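Long-range contacts in uncharacterized metal-dependent hydrolase (Pyrococcus horikoshii, PDB 3IGH), which is of uncharacterised function but, as an amidohydrolase-family protein, probably hydrolyses carbon-nitrogen bonds other than peptide bonds: residues V80-A85 and Q93-G98; G107-E112 and I131-F136; G114-R119 and T161-E166. All coordinates share one frame; numbering follows the deposited sequence. Where two conformers were deposited one is given.

Interaction 1 of 3, residues V80-A85 and Q93-G98; sequences VDLRGA and QRLKRG
R94 reaches from the helix 88-96 to the chain leaving strand 80-81 and ends among that chain's carbonyl groups. The segments lie on the first strand and the helix of a beta-alpha-beta unit completed by strand 103-108, which pairs with strand 80-81 through F104 and F106. One nitrogen does most of the work: R94 NH1 donates to D81 O at 3.0 Å and also to R83 O at 2.9 Å. The first acceptor lies close to the guanidinium plane; toward the second, NH1 stands above the plane of the R83 carbonyl. A85 CB sits over the centre of one guanidinium face, 4.0 Å from R94 CZ. With the chain extended from CG to NE, the charged group is carried clear of the helix, and E90, on the same helix, takes R94 NH2 in a salt bridge.

Nearer the helix the contact is apolar. V80 CB meets L95 CD2 at 3.8 Å, while CD2 of L82 reaches CG of L95, the two leucines crossing at about a right angle. CG1 of V80, anti to its own nitrogen (chi1 -177°), is directed to the helix backbone and lies 3.5 Å from R94 O. At the far end V80 CG2 packs on the bare CA of G98, where a side chain would collide with the valine.

The carbonyls that R94 uses are themselves set by a second shell. L82 to A85 form a type II turn with G84 at positive phi, and D81 starts an Asx turn. R83 grips the D81 carboxylate side-on with NE and NH2, and D81 OD1 accepts both R83 NE and, at 3.1 Å, R83 N.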
# COMPACT_ATOMS: atom_id res chain seq x y z
N VAL A 80 17.73 -26.94 12.94
CA VAL A 80 18.06 -28.12 13.73
C VAL A 80 18.39 -27.70 15.17
O VAL A 80 19.27 -26.85 15.40
CB VAL A 80 19.24 -28.93 13.11
CG1 VAL A 80 19.53 -30.19 13.92
CG2 VAL A 80 18.94 -29.31 11.67
N ASP A 81 17.69 -28.30 16.12
CA ASP A 81 17.88 -28.02 17.54
C ASP A 81 19.01 -28.90 18.08
O ASP A 81 18.86 -30.12 18.18
CB ASP A 81 16.56 -28.28 18.28
CG ASP A 81 16.57 -27.79 19.72
OD1 ASP A 81 17.64 -27.37 20.23
OD2 ASP A 81 15.50 -27.81 20.35
N LEU A 82 20.12 -28.27 18.45
CA LEU A 82 21.30 -28.96 18.96
C LEU A 82 21.47 -28.84 20.47
O LEU A 82 22.49 -29.25 21.02
CB LEU A 82 22.57 -28.46 18.25
CG LEU A 82 22.59 -28.49 16.72
CD1 LEU A 82 23.80 -27.71 16.20
CD2 LEU A 82 22.58 -29.91 16.17
N ARG A 83 20.47 -28.26 21.14
CA ARG A 83 20.51 -28.14 22.60
C ARG A 83 20.50 -29.53 23.22
O ARG A 83 19.73 -30.40 22.80
CB ARG A 83 19.31 -27.34 23.11
CG ARG A 83 19.36 -25.87 22.77
CD ARG A 83 18.11 -25.16 23.25
NE ARG A 83 16.92 -25.68 22.58
CZ ARG A 83 15.70 -25.22 22.77
NH1 ARG A 83 15.49 -24.22 23.61
NH2 ARG A 83 14.68 -25.75 22.11
N GLY A 84 21.38 -29.74 24.19
CA GLY A 84 21.46 -31.03 24.86
C GLY A 84 22.23 -32.13 24.13
O GLY A 84 22.32 -33.24 24.65
N ALA A 85 22.78 -31.83 22.95
CA ALA A 85 23.63 -32.79 22.22
C ALA A 85 24.91 -33.04 23.03
O ALA A 85 25.60 -32.10 23.42
CB ALA A 85 23.96 -32.29 20.82
N GLN A 93 24.48 -36.45 13.70
CA GLN A 93 23.27 -37.24 13.49
C GLN A 93 22.03 -36.34 13.36
O GLN A 93 21.21 -36.55 12.46
CB GLN A 93 23.11 -38.25 14.63
CG GLN A 93 22.18 -39.42 14.30
CD GLN A 93 22.03 -40.41 15.46
OE1 GLN A 93 21.53 -41.52 15.27
NE2 GLN A 93 22.45 -40.01 16.65
N ARG A 94 21.93 -35.33 14.23
CA ARG A 94 20.83 -34.35 14.19
C ARG A 94 20.85 -33.52 12.91
O ARG A 94 19.81 -33.31 12.27
CB ARG A 94 20.88 -33.43 15.41
CG ARG A 94 20.55 -34.12 16.73
CD ARG A 94 20.48 -33.13 17.88
NE ARG A 94 20.46 -33.82 19.17
CZ ARG A 94 20.09 -33.26 20.32
NH1 ARG A 94 19.70 -31.99 20.37
NH2 ARG A 94 20.11 -33.98 21.43
N LEU A 95 22.04 -33.05 12.53
CA LEU A 95 22.19 -32.23 11.33
C LEU A 95 21.88 -33.00 10.03
O LEU A 95 21.36 -32.42 9.08
CB LEU A 95 23.57 -31.59 11.27
CG LEU A 95 23.82 -30.53 12.35
CD1 LEU A 95 25.27 -30.17 12.39
CD2 LEU A 95 22.93 -29.28 12.14
N LYS A 96 22.18 -34.30 10.03
CA LYS A 96 21.86 -35.17 8.88
C LYS A 96 20.35 -35.38 8.67
O LYS A 96 19.92 -35.68 7.56
CB LYS A 96 22.59 -36.51 8.99
CG LYS A 96 24.05 -36.44 8.60
CD LYS A 96 24.66 -37.82 8.42
CE LYS A 96 26.10 -37.74 7.92
NZ LYS A 96 26.68 -39.08 7.67
N ARG A 97 19.56 -35.21 9.73
CA ARG A 97 18.11 -35.30 9.64
C ARG A 97 17.46 -33.99 9.16
O ARG A 97 16.28 -33.97 8.81
CB ARG A 97 17.49 -35.70 10.98
CG ARG A 97 17.80 -37.11 11.44
CD ARG A 97 17.34 -37.29 12.88
NE ARG A 97 17.97 -38.44 13.53
CZ ARG A 97 18.22 -38.51 14.84
NH1 ARG A 97 18.80 -39.59 15.34
NH2 ARG A 97 17.91 -37.50 15.65
N GLY A 98 18.23 -32.90 9.17
CA GLY A 98 17.74 -31.59 8.74
C GLY A 98 17.38 -31.52 7.27
O GLY A 98 18.06 -32.12 6.43

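Interaction 2 of 3, residues G107-E112 and I131-F136; sequences GWDQDE and IYRKCF. With SO4 (sulfate ion), chain I.
The indole of W108 lies with one face against the backbone of R133 and its nitrogen edge turned to I131. R133 CA stands 3.6 Å from the centroid of the five-membered ring, a CH-pi contact over the face, and R133 CB and CG continue across the six-membered ring. On the other side of the ring from R133 CA, I131 CD1 comes to 3.7 Å from W108 CD1. At the edge, W108 NE1 donates to I131 O at 3.1 Å; the bond is nearly straight (175°) and lies in the ring plane, but it meets the carbonyl from above that group's own plane. The tryptophan's first torsion, 63°, sets CG between the backbone N and the carbonyl carbon, which brings the ring over the R133 backbone and NE1 to I131 O.

The guanidinium of R133 stands almost upright to the indole. Its edge is used by Q110, whose OE1, in the conformer given, takes R133 NE at 2.8 Å on a lone pair in the amide plane, while Q110 NE2 turns to a sulfate, probably from the crystallisation liquor, that W116 also binds. D109 OD1 makes a salt bridge to R133 NH2 at 3.5 Å and caps the helix 110-113 by accepting from D111 N; D109 OD2 has a longer ion pair with K134 NZ.

Strands 103-108 and 129-133 run parallel here, bridged at W108 and R133, and K134 N donates to W108 O at 2.8 Å. A weak bond joins G107 N to Y132 O, and a water accepts weakly from G107 N and donates to R133 O, at the first residue of the type II turn R133-F136. With D109 shared between two basic side chains and the helix start, its negative charge is probably stabilised, and in this conformer Q110 OE1 probably helps fix the rotation of the R133 guanidinium.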
# COMPACT_ATOMS: atom_id res chain seq x y z
N GLY A 107 22.06 -23.81 19.24
CA GLY A 107 21.95 -24.29 20.61
C GLY A 107 23.02 -25.24 21.13
O GLY A 107 22.91 -25.70 22.26
N TRP A 108 24.05 -25.53 20.33
CA TRP A 108 25.12 -26.43 20.80
C TRP A 108 25.97 -25.75 21.86
O TRP A 108 26.05 -24.52 21.91
CB TRP A 108 25.99 -26.97 19.65
CG TRP A 108 26.77 -25.92 18.88
CD1 TRP A 108 26.39 -25.35 17.70
CD2 TRP A 108 28.03 -25.33 19.23
NE1 TRP A 108 27.33 -24.44 17.30
CE2 TRP A 108 28.35 -24.41 18.21
CE3 TRP A 108 28.93 -25.49 20.29
CZ2 TRP A 108 29.52 -23.64 18.22
CZ3 TRP A 108 30.09 -24.73 20.31
CH2 TRP A 108 30.38 -23.82 19.28
N ASP A 109 26.64 -26.55 22.68
CA ASP A 109 27.48 -26.04 23.75
C ASP A 109 28.65 -27.01 23.90
O ASP A 109 28.43 -28.21 24.08
CB ASP A 109 26.66 -25.98 25.05
CG ASP A 109 27.44 -25.44 26.25
OD1 ASP A 109 28.65 -25.12 26.15
OD2 ASP A 109 26.81 -25.30 27.32
N GLN A 110 29.88 -26.47 23.87
CA GLN A 110 31.09 -27.29 24.00
C GLN A 110 31.16 -27.99 25.36
O GLN A 110 31.76 -29.04 25.49
CB GLN A 110 32.38 -26.49 23.72
CG GLN A 110 32.76 -25.41 24.75
CD GLN A 110 32.11 -24.06 24.48
OE1 GLN A 110 31.08 -23.97 23.80
NE2 GLN A 110 32.71 -23.01 25.02
N ASP A 111 30.51 -27.39 26.37
CA ASP A 111 30.44 -27.97 27.72
C ASP A 111 29.62 -29.26 27.76
O ASP A 111 29.92 -30.18 28.54
CB ASP A 111 29.90 -26.94 28.71
CG ASP A 111 30.90 -25.84 29.01
OD1 ASP A 111 32.08 -25.98 28.63
OD2 ASP A 111 30.50 -24.84 29.65
N GLU A 112 28.60 -29.34 26.91
CA GLU A 112 27.79 -30.56 26.76
C GLU A 112 28.43 -31.58 25.83
O GLU A 112 28.35 -32.79 26.07
CB GLU A 112 26.39 -30.21 26.24
CG GLU A 112 25.56 -29.33 27.18
CD GLU A 112 24.16 -29.06 26.65
OE1 GLU A 112 23.19 -29.50 27.29
OE2 GLU A 112 24.02 -28.42 25.58
N ILE A 131 26.06 -23.50 12.04
CA ILE A 131 25.48 -23.84 13.36
C ILE A 131 25.83 -22.85 14.46
O ILE A 131 27.00 -22.66 14.81
CB ILE A 131 25.75 -25.32 13.80
CG1 ILE A 131 27.25 -25.64 13.85
CG2 ILE A 131 25.02 -26.29 12.89
CD1 ILE A 131 27.58 -26.93 14.62
N TYR A 132 24.80 -22.22 15.02
CA TYR A 132 24.97 -21.27 16.11
C TYR A 132 25.22 -22.00 17.42
O TYR A 132 24.53 -22.97 17.73
CB TYR A 132 23.71 -20.44 16.28
CG TYR A 132 23.51 -19.36 15.25
CD1 TYR A 132 24.21 -18.15 15.33
CD2 TYR A 132 22.60 -19.54 14.21
CE1 TYR A 132 24.01 -17.14 14.39
CE2 TYR A 132 22.39 -18.53 13.26
CZ TYR A 132 23.09 -17.34 13.36
OH TYR A 132 22.88 -16.36 12.43
N ARG A 133 26.19 -21.51 18.17
CA ARG A 133 26.35 -21.89 19.58
C ARG A 133 25.17 -21.33 20.36
O ARG A 133 24.57 -20.33 19.96
CB ARG A 133 27.64 -21.31 20.15
CG ARG A 133 28.03 -21.88 21.54
CD ARG A 133 29.24 -21.19 22.15
NE ARG A 133 29.44 -21.67 23.51
CZ ARG A 133 28.92 -21.11 24.60
NH1 ARG A 133 28.17 -20.01 24.51
NH2 ARG A 133 29.15 -21.64 25.79
N LYS A 134 24.82 -22.01 21.45
CA LYS A 134 24.00 -21.46 22.52
C LYS A 134 24.35 -19.98 22.73
O LYS A 134 25.53 -19.62 22.80
CB LYS A 134 24.28 -22.28 23.80
CG LYS A 134 23.46 -21.94 25.02
CD LYS A 134 24.13 -22.49 26.27
CE LYS A 134 25.20 -21.53 26.80
NZ LYS A 134 25.60 -21.88 28.19
N CYS A 135 23.32 -19.13 22.79
CA CYS A 135 23.46 -17.66 22.97
C CYS A 135 23.79 -16.85 21.72
O CYS A 135 23.84 -15.62 21.77
CB CYS A 135 24.39 -17.29 24.15
SG CYS A 135 23.95 -18.09 25.72
N PHE A 136 24.04 -17.55 20.60
CA PHE A 136 24.11 -16.96 19.26
C PHE A 136 25.24 -15.92 19.06
O PHE A 136 25.10 -15.01 18.24
CB PHE A 136 22.75 -16.36 18.83
CG PHE A 136 21.62 -17.37 18.76
CD1 PHE A 136 21.28 -17.97 17.55
CD2 PHE A 136 20.87 -17.69 19.89
CE1 PHE A 136 20.25 -18.89 17.47
CE2 PHE A 136 19.83 -18.61 19.82
CZ PHE A 136 19.51 -19.21 18.60
S SO4 I . 36.11 -23.05 26.33
O1 SO4 I . 36.69 -24.26 25.75
O2 SO4 I . 37.03 -22.47 27.30
O3 SO4 I . 35.86 -22.08 25.26
O4 SO4 I . 34.86 -23.38 27.00
O HOH W 1 22.06 -20.98 19.70

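Interaction 3 of 3, residues G114-R119 and T161-E166; sequences GEWPTR and TGIIKE. With SO4 (sulfate ion), chain I.
R119 N donates to T161 O at 2.8 Å in a nearly straight bond (169°), tying the loop after helix 110-113 to the G1 beta bulge that G162 and I163 form opposite D158. This is the close-packed part. T118 CA also approaches T161 O, at 3.5 Å, and R119 CB lies 3.8 Å from G162 CA; a side chain on G162 would run into that CB, and its positive phi suits glycine as well. T118 OG1 caps the next helix through E121 N. R119 bends at its third torsion (59°) and turns its guanidinium to D160 O and to D143, in a salt bridge, beside the bulge.

The W116 side is looser: one apolar touch and a bound anion. W116 and I163 cross at about a right angle, with I163 CD1 3.7 Å from W116 CE3; V138 of the adjacent strand touches both. Losing the indole to an alanine here is likely to open a gap beside I163 CD1 and to take an N-H donor from the sulfate. That anion, probably from the crystallisation liquor, lies near the ring plane at the indole's nitrogen edge, and Q110 NE2 holds it too. W116 NE1 donates to its O1 at 3.3 Å and more weakly to O3.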
# COMPACT_ATOMS: atom_id res chain seq x y z
N GLY A 114 31.71 -31.84 25.04
CA GLY A 114 33.04 -32.27 25.47
C GLY A 114 34.17 -31.55 24.76
O GLY A 114 35.33 -31.61 25.19
N GLU A 115 33.81 -30.86 23.68
CA GLU A 115 34.74 -30.28 22.72
C GLU A 115 33.98 -29.36 21.75
O GLU A 115 32.76 -29.46 21.64
CB GLU A 115 35.45 -31.40 21.94
CG GLU A 115 34.50 -32.40 21.28
CD GLU A 115 35.22 -33.51 20.53
OE1 GLU A 115 34.69 -34.65 20.50
OE2 GLU A 115 36.30 -33.26 19.96
N TRP A 116 34.69 -28.49 21.04
CA TRP A 116 34.09 -27.63 20.03
C TRP A 116 33.82 -28.40 18.74
O TRP A 116 34.63 -29.25 18.35
CB TRP A 116 35.00 -26.44 19.73
CG TRP A 116 35.03 -25.39 20.79
CD1 TRP A 116 35.52 -25.51 22.06
CD2 TRP A 116 34.57 -24.03 20.67
NE1 TRP A 116 35.40 -24.32 22.74
CE2 TRP A 116 34.82 -23.39 21.91
CE3 TRP A 116 33.98 -23.30 19.63
CZ2 TRP A 116 34.48 -22.06 22.14
CZ3 TRP A 116 33.65 -21.96 19.86
CH2 TRP A 116 33.91 -21.36 21.11
N PRO A 117 32.69 -28.12 18.06
CA PRO A 117 32.54 -28.73 16.74
C PRO A 117 33.42 -27.98 15.73
O PRO A 117 33.80 -26.83 15.98
CB PRO A 117 31.04 -28.58 16.43
CG PRO A 117 30.55 -27.50 17.32
CD PRO A 117 31.54 -27.28 18.43
N THR A 118 33.77 -28.64 14.63
CA THR A 118 34.72 -28.06 13.67
C THR A 118 34.21 -28.16 12.24
O THR A 118 33.40 -29.03 11.92
CB THR A 118 36.10 -28.78 13.71
OG1 THR A 118 35.95 -30.11 13.18
CG2 THR A 118 36.70 -28.81 15.12
N ARG A 119 34.73 -27.26 11.40
CA ARG A 119 34.55 -27.28 9.94
C ARG A 119 34.76 -28.67 9.33
O ARG A 119 33.92 -29.15 8.55
CB ARG A 119 35.51 -26.26 9.30
CG ARG A 119 35.51 -26.23 7.77
CD ARG A 119 36.66 -25.38 7.21
NE ARG A 119 37.98 -25.86 7.63
CZ ARG A 119 38.65 -26.87 7.06
NH1 ARG A 119 38.14 -27.53 6.02
NH2 ARG A 119 39.83 -27.21 7.54
N THR A 161 39.36 -24.03 11.68
CA THR A 161 38.37 -24.66 12.57
C THR A 161 36.94 -24.32 12.16
O THR A 161 35.99 -25.00 12.57
CB THR A 161 38.58 -24.23 14.03
OG1 THR A 161 38.49 -22.80 14.12
CG2 THR A 161 39.94 -24.68 14.55
N GLY A 162 36.78 -23.27 11.35
CA GLY A 162 35.47 -22.85 10.87
C GLY A 162 34.70 -21.99 11.86
O GLY A 162 33.50 -21.77 11.68
N ILE A 163 35.39 -21.51 12.89
CA ILE A 163 34.78 -20.74 13.98
C ILE A 163 34.67 -19.26 13.65
O ILE A 163 35.66 -18.60 13.32
CB ILE A 163 35.53 -20.94 15.33
CG1 ILE A 163 35.35 -22.38 15.82
CG2 ILE A 163 35.04 -19.94 16.39
CD1 ILE A 163 36.35 -22.82 16.87
N ILE A 164 33.43 -18.75 13.74
CA ILE A 164 33.09 -17.40 13.35
C ILE A 164 32.49 -16.70 14.58
O ILE A 164 31.52 -17.18 15.17
CB ILE A 164 32.03 -17.42 12.21
CG1 ILE A 164 32.49 -18.29 11.03
CG2 ILE A 164 31.73 -16.03 11.73
CD1 ILE A 164 31.36 -18.82 10.17
N LYS A 165 33.07 -15.55 14.95
CA LYS A 165 32.62 -14.82 16.14
C LYS A 165 32.72 -13.31 15.95
O LYS A 165 33.27 -12.84 14.95
CB LYS A 165 33.42 -15.26 17.38
CG LYS A 165 34.93 -15.05 17.28
CD LYS A 165 35.66 -15.68 18.46
CE LYS A 165 37.16 -15.46 18.38
NZ LYS A 165 37.52 -14.02 18.55
N GLU A 166 32.18 -12.58 16.92
CA GLU A 166 32.23 -11.11 16.97
C GLU A 166 31.79 -10.43 15.67
O GLU A 166 30.66 -10.65 15.21
CB GLU A 166 33.60 -10.63 17.47
CG GLU A 166 33.91 -11.09 18.91
CD GLU A 166 35.32 -10.73 19.38
OE1 GLU A 166 35.76 -9.58 19.15
OE2 GLU A 166 35.98 -11.60 19.99
S SO4 I . 36.11 -23.05 26.33
O1 SO4 I . 36.69 -24.26 25.75
O2 SO4 I . 37.03 -22.47 27.30
O3 SO4 I . 35.86 -22.08 25.26
O4 SO4 I . 34.86 -23.38 27.00

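In the fold
From the N terminus, interaction 1 closes first, folding helix 88-96 back on strand 80-81 over a seven-residue link. Strand 103-108 follows and opens interaction 2, which closes at strand 129-133, the next parallel strand of the same six-stranded sheet. Interaction 3 opens inside that loop, at 114-119, and closes later at 161-166, so interactions 2 and 3 cross along the chain while interaction 1 precedes both. Interactions 1 and 2 touch where G84 N meets E112 OE2 and L95 packs on I131. W108 packs on P117 and W116 between interactions 2 and 3, which also share the sulfate. Together they join the sheet's parallel strands, helix 88-96, and the antiparallel strand 163-165.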